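Local coordinates for protein acetyl-CoA acetyltransferase (Mycobacterium smegmatis, PDB 4EGV) that is a monomeric thiolase-like protein that probably transfers acyl groups and carries an additional C-terminal domain, at residues Val193-Leu198 with Pro347-Asn352; Leu215-Leu220 with Val256-Arg261; Glu48-Ala53 with Arg95-Asn100; Gln119-Glu124 with Val137-Ser142; Phe483-Lys488 with Ile506-Gly511. One frame throughout, in Å; residues are numbered along the deposited sequence.

Interaction 1: Val193-Leu198 with Pro347-Asn352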
# COMPACT_ATOMS: atom_id res chain seq x y z
N VAL A 193 9.83 -10.96 -4.21
CA VAL A 193 10.75 -11.78 -3.48
C VAL A 193 10.84 -11.36 -1.97
O VAL A 193 10.98 -12.20 -1.07
CB VAL A 193 12.10 -11.81 -4.23
CG1 VAL A 193 12.98 -10.65 -3.85
CG2 VAL A 193 12.82 -13.08 -3.93
N GLN A 194 10.73 -10.07 -1.70
CA GLN A 194 10.84 -9.55 -0.34
C GLN A 194 9.58 -9.73 0.46
O GLN A 194 9.66 -9.96 1.65
CB GLN A 194 11.20 -8.08 -0.38
CG GLN A 194 12.57 -7.82 0.16
CD GLN A 194 13.19 -6.56 -0.39
OE1 GLN A 194 13.23 -6.33 -1.60
NE2 GLN A 194 13.70 -5.72 0.52
N TYR A 195 8.43 -9.62 -0.21
CA TYR A 195 7.16 -9.93 0.38
C TYR A 195 6.98 -11.40 0.66
O TYR A 195 6.22 -11.75 1.55
CB TYR A 195 6.02 -9.41 -0.49
CG TYR A 195 5.61 -8.00 -0.13
CD1 TYR A 195 4.87 -7.73 1.03
CD2 TYR A 195 6.01 -6.93 -0.92
CE1 TYR A 195 4.52 -6.43 1.36
CE2 TYR A 195 5.67 -5.62 -0.60
CZ TYR A 195 4.93 -5.38 0.52
OH TYR A 195 4.62 -4.10 0.83
N GLY A 196 7.67 -12.24 -0.11
CA GLY A 196 7.68 -13.66 0.10
C GLY A 196 8.24 -14.00 1.45
O GLY A 196 7.71 -14.88 2.14
N LEU A 197 9.32 -13.32 1.83
CA LEU A 197 9.97 -13.54 3.11
C LEU A 197 9.07 -13.17 4.31
O LEU A 197 9.05 -13.84 5.34
CB LEU A 197 11.28 -12.75 3.18
CG LEU A 197 12.45 -13.29 2.36
CD1 LEU A 197 13.45 -12.25 1.96
CD2 LEU A 197 13.09 -14.47 3.01
N LEU A 198 8.31 -12.09 4.17
CA LEU A 198 7.42 -11.60 5.20
C LEU A 198 6.26 -12.50 5.38
O LEU A 198 5.82 -12.73 6.45
CB LEU A 198 6.89 -10.21 4.83
CG LEU A 198 7.57 -8.92 5.29
CD1 LEU A 198 9.00 -8.95 5.12
CD2 LEU A 198 7.00 -7.75 4.63
N PRO A 347 -0.85 -10.44 -0.17
CA PRO A 347 -1.69 -10.71 0.97
C PRO A 347 -1.19 -10.15 2.32
O PRO A 347 -1.98 -9.71 3.14
CB PRO A 347 -1.70 -12.23 1.02
CG PRO A 347 -1.57 -12.62 -0.34
CD PRO A 347 -0.63 -11.66 -0.95
N PHE A 348 0.12 -10.19 2.53
CA PHE A 348 0.69 -9.81 3.79
C PHE A 348 0.20 -8.49 4.41
O PHE A 348 -0.19 -8.48 5.58
CB PHE A 348 2.22 -9.87 3.73
CG PHE A 348 2.86 -9.41 4.97
CD1 PHE A 348 3.04 -10.29 6.08
CD2 PHE A 348 3.20 -8.05 5.13
CE1 PHE A 348 3.60 -9.83 7.31
CE2 PHE A 348 3.77 -7.56 6.36
CZ PHE A 348 3.97 -8.46 7.46
N PRO A 349 0.24 -7.36 3.68
CA PRO A 349 -0.10 -6.10 4.33
C PRO A 349 -1.57 -5.97 4.67
O PRO A 349 -1.94 -5.08 5.44
CB PRO A 349 0.33 -5.03 3.30
CG PRO A 349 0.41 -5.71 2.07
CD PRO A 349 0.70 -7.14 2.30
N VAL A 350 -2.39 -6.84 4.08
CA VAL A 350 -3.80 -6.94 4.41
C VAL A 350 -3.96 -7.80 5.63
O VAL A 350 -4.52 -7.35 6.60
CB VAL A 350 -4.67 -7.49 3.27
CG1 VAL A 350 -6.11 -7.55 3.72
CG2 VAL A 350 -4.56 -6.63 2.04
N PHE A 351 -3.43 -9.01 5.58
CA PHE A 351 -3.37 -9.90 6.74
C PHE A 351 -2.94 -9.17 8.00
O PHE A 351 -3.54 -9.30 9.04
CB PHE A 351 -2.38 -11.03 6.50
CG PHE A 351 -2.94 -12.19 5.75
CD1 PHE A 351 -4.25 -12.61 5.96
CD2 PHE A 351 -2.15 -12.90 4.86
CE1 PHE A 351 -4.77 -13.69 5.27
CE2 PHE A 351 -2.66 -13.98 4.18
CZ PHE A 351 -3.97 -14.38 4.39
N ASN A 352 -1.88 -8.37 7.85
CA ASN A 352 -1.21 -7.74 8.93
C ASN A 352 -2.07 -6.75 9.66
O ASN A 352 -1.96 -6.63 10.86
CB ASN A 352 0.05 -7.10 8.40
CG ASN A 352 0.77 -6.28 9.45
OD1 ASN A 352 1.33 -6.82 10.42
ND2 ASN A 352 0.74 -4.96 9.27

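Interaction 2: Leu215-Leu220 with Val256-Arg261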
# COMPACT_ATOMS: atom_id res chain seq x y z
N LEU A 215 -4.26 -21.66 1.35
CA LEU A 215 -5.73 -21.55 1.37
C LEU A 215 -6.18 -20.22 1.97
O LEU A 215 -7.13 -19.60 1.47
CB LEU A 215 -6.36 -22.74 2.10
CG LEU A 215 -7.87 -22.77 2.36
CD1 LEU A 215 -8.66 -23.14 1.14
CD2 LEU A 215 -8.22 -23.69 3.52
N ALA A 216 -5.50 -19.80 3.03
CA ALA A 216 -5.84 -18.55 3.68
C ALA A 216 -5.69 -17.38 2.70
O ALA A 216 -6.57 -16.52 2.65
CB ALA A 216 -4.97 -18.35 4.92
N MSE A 217 -4.59 -17.37 1.95
CA MSE A 217 -4.30 -16.36 0.93
C MSE A 217 -5.32 -16.33 -0.21
O MSE A 217 -5.69 -15.26 -0.69
CB MSE A 217 -2.95 -16.62 0.29
CG MSE A 217 -1.77 -16.27 1.11
SE MSE A 217 -0.05 -16.42 0.10
CE MSE A 217 -0.24 -18.10 -0.87
N ALA A 218 -5.73 -17.49 -0.68
CA ALA A 218 -6.74 -17.56 -1.69
C ALA A 218 -8.10 -17.11 -1.16
O ALA A 218 -8.85 -16.49 -1.89
CB ALA A 218 -6.79 -18.95 -2.26
N GLU A 219 -8.39 -17.39 0.11
CA GLU A 219 -9.66 -16.98 0.73
C GLU A 219 -9.76 -15.51 1.07
O GLU A 219 -10.85 -14.94 1.11
CB GLU A 219 -9.99 -17.82 1.97
CG GLU A 219 -10.68 -19.12 1.60
CD GLU A 219 -11.23 -19.90 2.78
OE1 GLU A 219 -10.54 -20.04 3.82
OE2 GLU A 219 -12.37 -20.40 2.64
N LEU A 220 -8.60 -14.91 1.30
CA LEU A 220 -8.47 -13.49 1.43
C LEU A 220 -8.70 -12.78 0.09
O LEU A 220 -9.46 -11.81 0.02
CB LEU A 220 -7.09 -13.16 2.00
CG LEU A 220 -6.80 -11.68 2.21
CD1 LEU A 220 -7.55 -11.17 3.37
CD2 LEU A 220 -5.36 -11.50 2.39
N VAL A 256 7.28 -16.83 -7.14
CA VAL A 256 8.15 -16.61 -6.01
C VAL A 256 7.40 -17.14 -4.78
O VAL A 256 6.23 -16.86 -4.62
CB VAL A 256 8.52 -15.09 -5.90
CG1 VAL A 256 9.00 -14.75 -4.54
CG2 VAL A 256 9.57 -14.69 -6.96
N ASP A 257 8.07 -17.95 -3.95
CA ASP A 257 7.43 -18.59 -2.82
C ASP A 257 6.96 -17.55 -1.83
O ASP A 257 7.74 -16.74 -1.36
CB ASP A 257 8.35 -19.60 -2.14
CG ASP A 257 7.57 -20.78 -1.52
OD1 ASP A 257 7.31 -21.77 -2.25
OD2 ASP A 257 7.24 -20.74 -0.31
N PRO A 258 5.68 -17.62 -1.43
CA PRO A 258 4.74 -18.71 -1.59
C PRO A 258 3.65 -18.49 -2.62
O PRO A 258 2.65 -19.22 -2.59
CB PRO A 258 4.09 -18.78 -0.21
CG PRO A 258 4.07 -17.40 0.26
CD PRO A 258 5.17 -16.63 -0.48
N TYR A 259 3.84 -17.52 -3.52
CA TYR A 259 2.77 -17.07 -4.44
C TYR A 259 2.72 -17.72 -5.81
O TYR A 259 3.71 -17.76 -6.54
CB TYR A 259 2.82 -15.58 -4.69
CG TYR A 259 3.07 -14.73 -3.49
CD1 TYR A 259 2.06 -14.53 -2.54
CD2 TYR A 259 4.30 -14.08 -3.33
CE1 TYR A 259 2.27 -13.71 -1.44
CE2 TYR A 259 4.54 -13.29 -2.23
CZ TYR A 259 3.52 -13.10 -1.29
OH TYR A 259 3.75 -12.29 -0.23
N PRO A 260 1.53 -18.23 -6.17
CA PRO A 260 1.23 -18.63 -7.54
C PRO A 260 0.96 -17.41 -8.40
O PRO A 260 0.53 -16.39 -7.89
CB PRO A 260 -0.03 -19.48 -7.42
CG PRO A 260 -0.44 -19.43 -5.98
CD PRO A 260 0.42 -18.51 -5.23
N ARG A 261 1.23 -17.54 -9.69
CA ARG A 261 1.05 -16.45 -10.64
C ARG A 261 -0.24 -15.65 -10.55
O ARG A 261 -0.17 -14.46 -10.65
CB ARG A 261 1.23 -16.94 -12.07
CG ARG A 261 1.73 -15.87 -13.00
CD ARG A 261 1.63 -16.30 -14.45
NE ARG A 261 0.78 -15.39 -15.20
CZ ARG A 261 -0.51 -15.56 -15.50
NH1 ARG A 261 -1.20 -16.64 -15.14
NH2 ARG A 261 -1.13 -14.61 -16.19

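Interaction 3: Glu48-Ala53 with Arg95-Asn100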
# COMPACT_ATOMS: atom_id res chain seq x y z
N GLU A 48 -6.65 13.96 -17.85
CA GLU A 48 -7.99 13.47 -17.90
C GLU A 48 -8.65 13.25 -16.52
O GLU A 48 -9.77 13.66 -16.32
CB GLU A 48 -8.05 12.19 -18.72
CG GLU A 48 -8.25 12.42 -20.20
CD GLU A 48 -9.51 13.22 -20.56
OE1 GLU A 48 -10.59 13.00 -20.00
OE2 GLU A 48 -9.42 14.08 -21.45
N ALA A 49 -7.95 12.58 -15.61
CA ALA A 49 -8.41 12.47 -14.21
C ALA A 49 -8.56 13.81 -13.47
O ALA A 49 -9.49 13.98 -12.71
CB ALA A 49 -7.51 11.56 -13.44
N ALA A 50 -7.66 14.76 -13.71
CA ALA A 50 -7.72 16.07 -13.07
C ALA A 50 -8.91 16.89 -13.54
O ALA A 50 -9.54 17.62 -12.73
CB ALA A 50 -6.43 16.83 -13.28
N LYS A 51 -9.24 16.73 -14.82
CA LYS A 51 -10.41 17.36 -15.44
C LYS A 51 -11.74 16.88 -14.90
O LYS A 51 -12.68 17.64 -14.80
CB LYS A 51 -10.40 17.17 -16.96
CG LYS A 51 -9.58 18.16 -17.69
CD LYS A 51 -9.46 17.75 -19.14
CE LYS A 51 -8.63 18.79 -19.90
NZ LYS A 51 -8.14 18.25 -21.16
N ALA A 52 -11.77 15.60 -14.57
CA ALA A 52 -12.91 14.96 -13.91
C ALA A 52 -13.03 15.36 -12.45
O ALA A 52 -14.15 15.44 -11.94
CB ALA A 52 -12.85 13.44 -14.04
N ALA A 53 -11.90 15.60 -11.77
CA ALA A 53 -11.93 16.08 -10.40
C ALA A 53 -12.52 17.50 -10.32
O ALA A 53 -13.30 17.84 -9.40
CB ALA A 53 -10.55 15.99 -9.78
N ARG A 95 3.54 20.58 -13.31
CA ARG A 95 3.19 21.79 -14.13
C ARG A 95 2.61 21.55 -15.53
O ARG A 95 1.81 22.34 -15.98
CB ARG A 95 4.35 22.79 -14.23
CG ARG A 95 4.37 23.69 -13.06
CD ARG A 95 5.41 24.74 -13.11
NE ARG A 95 5.56 25.18 -11.73
CZ ARG A 95 4.68 25.95 -11.08
NH1 ARG A 95 3.56 26.41 -11.68
NH2 ARG A 95 4.91 26.23 -9.80
N SER A 96 3.00 20.48 -16.21
CA SER A 96 2.41 20.18 -17.49
C SER A 96 0.93 19.86 -17.32
O SER A 96 0.13 20.16 -18.20
CB SER A 96 3.08 18.99 -18.20
OG SER A 96 4.48 18.97 -18.18
N VAL A 97 0.58 19.20 -16.20
CA VAL A 97 -0.76 18.77 -15.88
C VAL A 97 -1.55 20.00 -15.57
O VAL A 97 -2.68 20.14 -16.02
CB VAL A 97 -0.82 17.69 -14.71
CG1 VAL A 97 -2.25 17.51 -14.16
CG2 VAL A 97 -0.28 16.33 -15.18
N ALA A 98 -0.91 20.91 -14.87
CA ALA A 98 -1.51 22.19 -14.52
C ALA A 98 -1.88 23.03 -15.75
O ALA A 98 -2.94 23.62 -15.79
CB ALA A 98 -0.59 22.95 -13.63
N ARG A 99 -1.00 23.05 -16.77
CA ARG A 99 -1.12 23.92 -17.93
C ARG A 99 -2.29 23.40 -18.72
O ARG A 99 -3.19 24.15 -19.16
CB ARG A 99 0.19 23.92 -18.76
CG ARG A 99 0.51 25.21 -19.65
CD ARG A 99 2.08 25.49 -19.78
NE ARG A 99 2.78 24.32 -20.36
CZ ARG A 99 3.76 23.59 -19.81
NH1 ARG A 99 4.30 23.87 -18.61
NH2 ARG A 99 4.21 22.55 -20.50
N ASN A 100 -2.31 22.09 -18.85
CA ASN A 100 -3.38 21.40 -19.53
C ASN A 100 -4.83 21.59 -19.03
O ASN A 100 -5.78 21.48 -19.81
CB ASN A 100 -3.09 19.92 -19.51
CG ASN A 100 -2.09 19.50 -20.53
OD1 ASN A 100 -1.73 20.26 -21.43
ND2 ASN A 100 -1.62 18.30 -20.41
O HOH W 1 -6.43 19.94 -22.51

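Interaction 4: Gln119-Glu124 with Val137-Ser142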
# COMPACT_ATOMS: atom_id res chain seq x y z
N GLN A 119 -1.98 8.89 0.10
CA GLN A 119 -2.62 9.15 1.37
C GLN A 119 -1.76 10.03 2.28
O GLN A 119 -2.29 10.90 2.97
CB GLN A 119 -3.13 7.85 2.02
CG GLN A 119 -3.78 8.03 3.30
CD GLN A 119 -5.02 8.75 3.20
OE1 GLN A 119 -5.09 9.90 3.60
NE2 GLN A 119 -6.03 8.12 2.67
N HIS A 120 -0.44 9.83 2.25
CA HIS A 120 0.51 10.76 2.89
C HIS A 120 0.31 12.22 2.41
O HIS A 120 0.30 13.17 3.20
CB HIS A 120 1.95 10.27 2.69
CG HIS A 120 2.96 10.89 3.62
ND1 HIS A 120 3.54 12.13 3.39
CD2 HIS A 120 3.55 10.40 4.73
CE1 HIS A 120 4.41 12.39 4.35
NE2 HIS A 120 4.44 11.37 5.18
N LEU A 121 0.12 12.36 1.11
CA LEU A 121 -0.07 13.63 0.45
C LEU A 121 -1.36 14.32 0.83
O LEU A 121 -1.36 15.53 1.12
CB LEU A 121 -0.07 13.39 -1.06
CG LEU A 121 0.85 14.16 -2.00
CD1 LEU A 121 2.10 14.73 -1.35
CD2 LEU A 121 1.20 13.16 -3.10
N ALA A 122 -2.46 13.56 0.79
CA ALA A 122 -3.73 14.08 1.24
C ALA A 122 -3.68 14.52 2.71
O ALA A 122 -4.17 15.55 3.04
CB ALA A 122 -4.83 13.09 1.01
N THR A 123 -3.06 13.74 3.58
CA THR A 123 -2.87 14.15 4.95
C THR A 123 -2.00 15.42 5.11
O THR A 123 -2.36 16.34 5.83
CB THR A 123 -2.34 12.99 5.80
OG1 THR A 123 -3.22 11.87 5.69
CG2 THR A 123 -2.14 13.40 7.28
N GLU A 124 -0.85 15.45 4.46
CA GLU A 124 0.01 16.62 4.46
C GLU A 124 -0.68 17.91 3.93
O GLU A 124 -0.53 18.96 4.53
CB GLU A 124 1.28 16.30 3.67
CG GLU A 124 2.39 17.33 3.71
CD GLU A 124 3.13 17.41 2.39
OE1 GLU A 124 3.53 16.37 1.84
OE2 GLU A 124 3.29 18.52 1.88
N VAL A 137 -5.73 22.81 -3.40
CA VAL A 137 -4.69 21.91 -3.78
C VAL A 137 -5.24 20.84 -4.70
O VAL A 137 -6.32 20.34 -4.51
CB VAL A 137 -4.05 21.26 -2.52
CG1 VAL A 137 -2.97 20.19 -2.88
CG2 VAL A 137 -3.49 22.32 -1.59
N LEU A 138 -4.47 20.49 -5.72
CA LEU A 138 -4.77 19.36 -6.60
C LEU A 138 -3.69 18.29 -6.52
O LEU A 138 -2.53 18.56 -6.70
CB LEU A 138 -4.96 19.81 -8.07
CG LEU A 138 -5.41 18.72 -9.06
CD1 LEU A 138 -6.78 18.16 -8.64
CD2 LEU A 138 -5.46 19.20 -10.48
N ILE A 139 -4.10 17.07 -6.23
CA ILE A 139 -3.24 15.92 -6.18
C ILE A 139 -3.55 14.98 -7.36
O ILE A 139 -4.70 14.85 -7.75
CB ILE A 139 -3.45 15.26 -4.83
CG1 ILE A 139 -2.83 16.12 -3.73
CG2 ILE A 139 -2.85 13.85 -4.74
CD1 ILE A 139 -3.38 15.78 -2.35
N PHE A 140 -2.55 14.36 -7.95
CA PHE A 140 -2.82 13.48 -9.08
C PHE A 140 -1.69 12.49 -9.26
O PHE A 140 -0.61 12.65 -8.70
CB PHE A 140 -3.10 14.27 -10.38
CG PHE A 140 -2.12 15.36 -10.65
CD1 PHE A 140 -0.83 15.08 -11.08
CD2 PHE A 140 -2.47 16.69 -10.41
CE1 PHE A 140 0.10 16.08 -11.30
CE2 PHE A 140 -1.51 17.73 -10.62
CZ PHE A 140 -0.24 17.40 -11.07
N GLY A 141 -1.95 11.44 -10.03
CA GLY A 141 -0.92 10.46 -10.34
C GLY A 141 -1.39 9.65 -11.50
O GLY A 141 -2.54 9.74 -11.84
N SER A 142 -0.53 8.84 -12.12
CA SER A 142 -0.89 8.06 -13.31
C SER A 142 0.16 7.01 -13.65
O SER A 142 1.27 7.04 -13.14
CB SER A 142 -1.13 8.94 -14.56
OG SER A 142 -0.04 9.79 -14.83

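Interaction 5: Phe483-Lys488 with Ile506-Gly511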
# COMPACT_ATOMS: atom_id res chain seq x y z
N PHE A 483 21.14 -13.11 9.59
CA PHE A 483 21.93 -13.01 8.36
C PHE A 483 21.06 -13.40 7.17
O PHE A 483 19.97 -13.97 7.32
CB PHE A 483 23.17 -13.92 8.42
CG PHE A 483 22.85 -15.39 8.50
CD1 PHE A 483 22.76 -16.17 7.35
CD2 PHE A 483 22.62 -16.01 9.74
CE1 PHE A 483 22.43 -17.53 7.43
CE2 PHE A 483 22.30 -17.35 9.84
CZ PHE A 483 22.21 -18.12 8.71
N LEU A 484 21.58 -13.12 5.99
CA LEU A 484 20.97 -13.51 4.72
C LEU A 484 21.83 -14.57 4.02
O LEU A 484 23.05 -14.58 4.17
CB LEU A 484 20.83 -12.28 3.82
CG LEU A 484 19.59 -11.41 3.96
CD1 LEU A 484 19.84 -10.14 3.25
CD2 LEU A 484 18.47 -12.18 3.34
N ALA A 485 21.19 -15.46 3.27
CA ALA A 485 21.92 -16.40 2.44
C ALA A 485 21.17 -16.77 1.16
O ALA A 485 19.93 -16.80 1.11
CB ALA A 485 22.31 -17.63 3.22
N LYS A 486 21.95 -17.05 0.13
CA LYS A 486 21.45 -17.47 -1.16
C LYS A 486 21.89 -18.91 -1.38
O LYS A 486 22.95 -19.32 -0.92
CB LYS A 486 22.05 -16.57 -2.22
CG LYS A 486 21.34 -16.62 -3.56
CD LYS A 486 22.32 -16.67 -4.75
CE LYS A 486 22.32 -15.36 -5.55
NZ LYS A 486 23.64 -15.09 -6.17
N THR A 487 21.11 -19.69 -2.12
CA THR A 487 21.37 -21.12 -2.25
C THR A 487 20.83 -21.72 -3.56
O THR A 487 19.69 -21.47 -3.98
CB THR A 487 20.90 -21.94 -0.96
OG1 THR A 487 21.39 -23.28 -0.99
CG2 THR A 487 19.40 -22.01 -0.83
N LYS A 488 21.67 -22.51 -4.22
CA LYS A 488 21.22 -23.31 -5.35
C LYS A 488 21.46 -24.79 -5.13
O LYS A 488 21.18 -25.60 -6.01
CB LYS A 488 21.91 -22.86 -6.64
CG LYS A 488 21.52 -21.48 -6.99
CD LYS A 488 22.01 -21.02 -8.32
CE LYS A 488 21.87 -19.53 -8.35
NZ LYS A 488 21.58 -19.00 -9.69
N ILE A 506 21.17 -25.32 9.14
CA ILE A 506 21.93 -25.12 7.92
C ILE A 506 23.33 -24.63 8.25
O ILE A 506 23.58 -24.10 9.34
CB ILE A 506 21.26 -24.06 6.98
CG1 ILE A 506 20.80 -22.82 7.76
CG2 ILE A 506 20.14 -24.68 6.17
CD1 ILE A 506 21.15 -21.54 7.10
N VAL A 507 24.25 -24.80 7.30
CA VAL A 507 25.61 -24.29 7.46
C VAL A 507 25.83 -23.18 6.42
O VAL A 507 25.64 -23.39 5.24
CB VAL A 507 26.71 -25.47 7.48
CG1 VAL A 507 27.21 -25.85 6.10
CG2 VAL A 507 27.92 -25.13 8.35
N VAL A 508 26.19 -21.99 6.89
CA VAL A 508 26.39 -20.82 6.04
C VAL A 508 27.89 -20.52 5.94
O VAL A 508 28.61 -20.56 6.94
CB VAL A 508 25.54 -19.58 6.56
CG1 VAL A 508 25.77 -19.31 8.04
CG2 VAL A 508 25.82 -18.32 5.80
N THR A 509 28.36 -20.25 4.73
CA THR A 509 29.77 -19.84 4.46
C THR A 509 29.83 -18.42 3.91
O THR A 509 29.20 -18.14 2.91
CB THR A 509 30.43 -20.75 3.38
OG1 THR A 509 29.81 -22.03 3.38
CG2 THR A 509 31.96 -20.89 3.63
N PRO A 510 30.61 -17.52 4.53
CA PRO A 510 30.65 -16.14 4.06
C PRO A 510 31.12 -15.98 2.60
O PRO A 510 31.73 -16.90 2.03
CB PRO A 510 31.66 -15.48 5.00
CG PRO A 510 32.54 -16.58 5.41
CD PRO A 510 31.63 -17.77 5.55
N GLY A 511 30.82 -14.83 2.01
CA GLY A 511 31.36 -14.39 0.73
C GLY A 511 30.88 -12.97 0.54
O GLY A 511 29.71 -12.69 0.81

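Interaction 1: Val193-Leu198 with Pro347-Asn352
Leu198 overlaps one face of the Phe348 ring. The contact packs two helices of the thiolase-like fold, 191-206 and 348-357, against each other. Leu198 CB sits 4.0 Å from the centroid of the Phe348 ring and 7° off the ring normal. This is a CH-pi contact placed almost exactly over the ring centre. Farther along the leucine, CD2 approaches Phe348 CE2 at 3.7 Å. The two side chains cross at about a right angle. The other face of the ring is met by CB of Asn352, one turn on in the same helix, so the phenyl group is held between two aliphatic surfaces.

The short helix segments 193-198 and 348-352 are widely spaced, with 32° between their directions. Large side chains bridge the gap. With CG of Phe348 anti to its backbone N (chi1 176°), the ring extends toward Leu198.

Tyr195 fills the flank. Its ring stacks on Phe346, and its OH is hydrogen-bonded to the backbone N of Ala412. Phe348 CD2 lies at the edge of the tyrosine ring, near its plane. On the same tyrosine, CE1 meets Pro349 CD at 4.0 Å.

Interaction 2: Leu215-Leu220 with Val256-Arg261
The Tyr259 ring meets selenomethionine Met217 obliquely, while Pro258 lies on one of its faces. Pro258 CD stands 3.8 Å above the ring plane, over the centre. Phe346 meets the same tyrosine with the ring planes inclined at about 40°. The selenium is neither over the face nor in the plane: Met217 SE is 4.9 Å from the Tyr259 centroid and 64° off the ring normal. It is equally near two ring carbons, with Met217 SE 3.9 Å from both CD1 and CE1 of Tyr259. The two side chains cross at about a right angle.

Met217 carries the whole contact from helix 210-230. Its chain is extended through chi2 and then bends at chi3 (-44°). The bend turns the methyl group toward the backbone of the partner, and Met217 CE comes within 3.5 Å of Pro258 O. On the proline ring, Pro258 CG is 4.2 Å from Met217 SE. Pro260 CD adds a looser apolar contact to the methyl. Phe351 of helix 348-357 also packs on Met217.

The polar end of Tyr259 is tied elsewhere: its OH is hydrogen-bonded to Glu199 OE2, which helps fix the ring in this buried place.

Backbone geometry explains how the two rings come together. The peptide before Pro258 is cis, and Tyr259 N bonds to Val256 O at 2.7 Å. These features define a type VI cis-proline turn, here joining short antiparallel strands 254-256 and 259-260. The selenium beside its tyrosine is a Met-aromatic contact.

Interaction 3: Glu48-Ala53 with Arg95-Asn100
Ala50 and Val97 make the apolar part of a helix-helix contact. Helices 42-56 and 93-101 pack together here on the same face of the large mixed sheet of the thiolase-like fold, next to strand 136-143. Ala50 CB approaches Val97 CG1 at 4.3 Å. The alanine is small, and the backbones can come fairly near: the CA atoms of Ala50 and Val97 are 8.0 Å apart.

Toward solvent the contact turns polar. Lys51 is extended beyond CG and passes alongside the end of the other helix. Its aliphatic CE lies 3.9 Å from Asn100 O. Its ammonium group does not bond that oxygen directly. A water bridges the two, accepting from Lys51 NZ at 2.8 Å and donating to Asn100 O at 3.2 Å. This carbonyl belongs to the last turn of helix 93-101. A positive charge near that end of a helix is probably favourable. Both Lys51 and Asn100 also touch a crystal neighbour, so the lattice may influence their conformations.

A second shell holds these groups in place. Asn100 ND2 is hydrogen-bonded to Thr47 OG1, just before 48-53, which ties the side chain of Asn100 back to the first helix. Val97 also packs on Ala46 and Thr47, and Ile101 continues the contact past Ala50 and Lys51. Beneath lies the sheet. There Phe140 CE2 packs against Val97 CG1, and Leu138 CD2 supports Ala50 CB.

Interaction 4: Gln119-Glu124 with Val137-Ser142
Ile139 makes the apolar contacts, pointing from strand 136-143 at helix 117-130. Its CD1 does the touching. CG1 is anti to the carbonyl carbon (chi1 -72°) and chi2 is extended, which sends CD1 out to the helix surface. There Ile139 CD1 is 4.0 Å from Ala122 N and lies against the backbone where Leu121 joins Ala122. Leu121 CB is 4.3 Å from the same methyl, and Leu121 O is also close. The isoleucine thus meets backbone as much as side chain. Met277 of the adjacent strand packs on both Ala122 and Ile139.

Hydrogen bonds act within the helix and between the strand and its neighbours, not across the contact. In the helix, Thr123 OG1 donates to Gln119 O at 3.0 Å, with a C=O...O angle of 149°. Thr123 N reaches the same oxygen from the opposite face of its plane, so two donors grip it. The strand is bonded through its backbone to Ala72 and Leu275 on its two neighbours.

Thr123 turns away from Ile139, toward strand 294-303. Helix 117-130 links parallel strands 107-110 and 136-143, with strand 70-73 between them. This is a beta-alpha-beta crossover, and the packing belongs to the layered thiolase fold.

Interaction 5: Phe483-Lys488 with Ile506-Gly511
Phe483 and Val508 bury the most surface in this contact, meeting from opposite directions across the interior of the C-terminal domain. Val508 lies over one face of the Phe483 ring. Its CG1 is 4.2 Å from the centroid of that ring and 28° off the normal, a CH-pi contact. Both methyls take part: Val508 CG1 is 3.8 Å from Phe483 CZ, and Val508 CG2 is 4.0 Å from Phe483 CD1. The valine therefore straddles the CE1 side of the ring. CG of Phe483 sits between its backbone N and carbonyl carbon (chi1 64°), and the ring reaches across to the other strand.

Ile506, from the same strand as Val508, meets the ring at its edge. Its CD1 lies in the ring plane, 3.9 Å from Phe483 CZ. One face and one edge of the phenyl group are thus defined by two residues of the same strand. Ala485 adds a smaller contact, its CB 4.4 Å from Val508 CG2. All four residues are buried and the contact is wholly apolar.

The two strands are not paired. Their short segments cross at 95°, with axes 8.5 Å apart, as in opposing walls of a small barrel. This arrangement fits an OB fold. Strands 470-476 and 453-463 lie between them in the sheet order, and helix 490-498 joins them in sequence and packs on Ile506.

Interactions 1, 2, 4 and 5 are buried, while interaction 3 is only partly so and alone includes exposed residues and a bridging water. Interactions 1 and 2 adjoin, with centres about 10 Å apart. Leu220 of one packs on Phe351 of the other, and Tyr259 OH probably makes a weak hydrogen bond to Tyr195 O. Interaction 3 rests on strand 136-143, the strand of interaction 4, whose alternate residues face helices on opposite sides. Interaction 5 stands apart in the C-terminal domain, its centre about 51 Å from that of interaction 3. Aromatic rings dominate 1, 2 and 5, with selenium entering in 2. Aliphatic groups carry 4 and the inner part of 3.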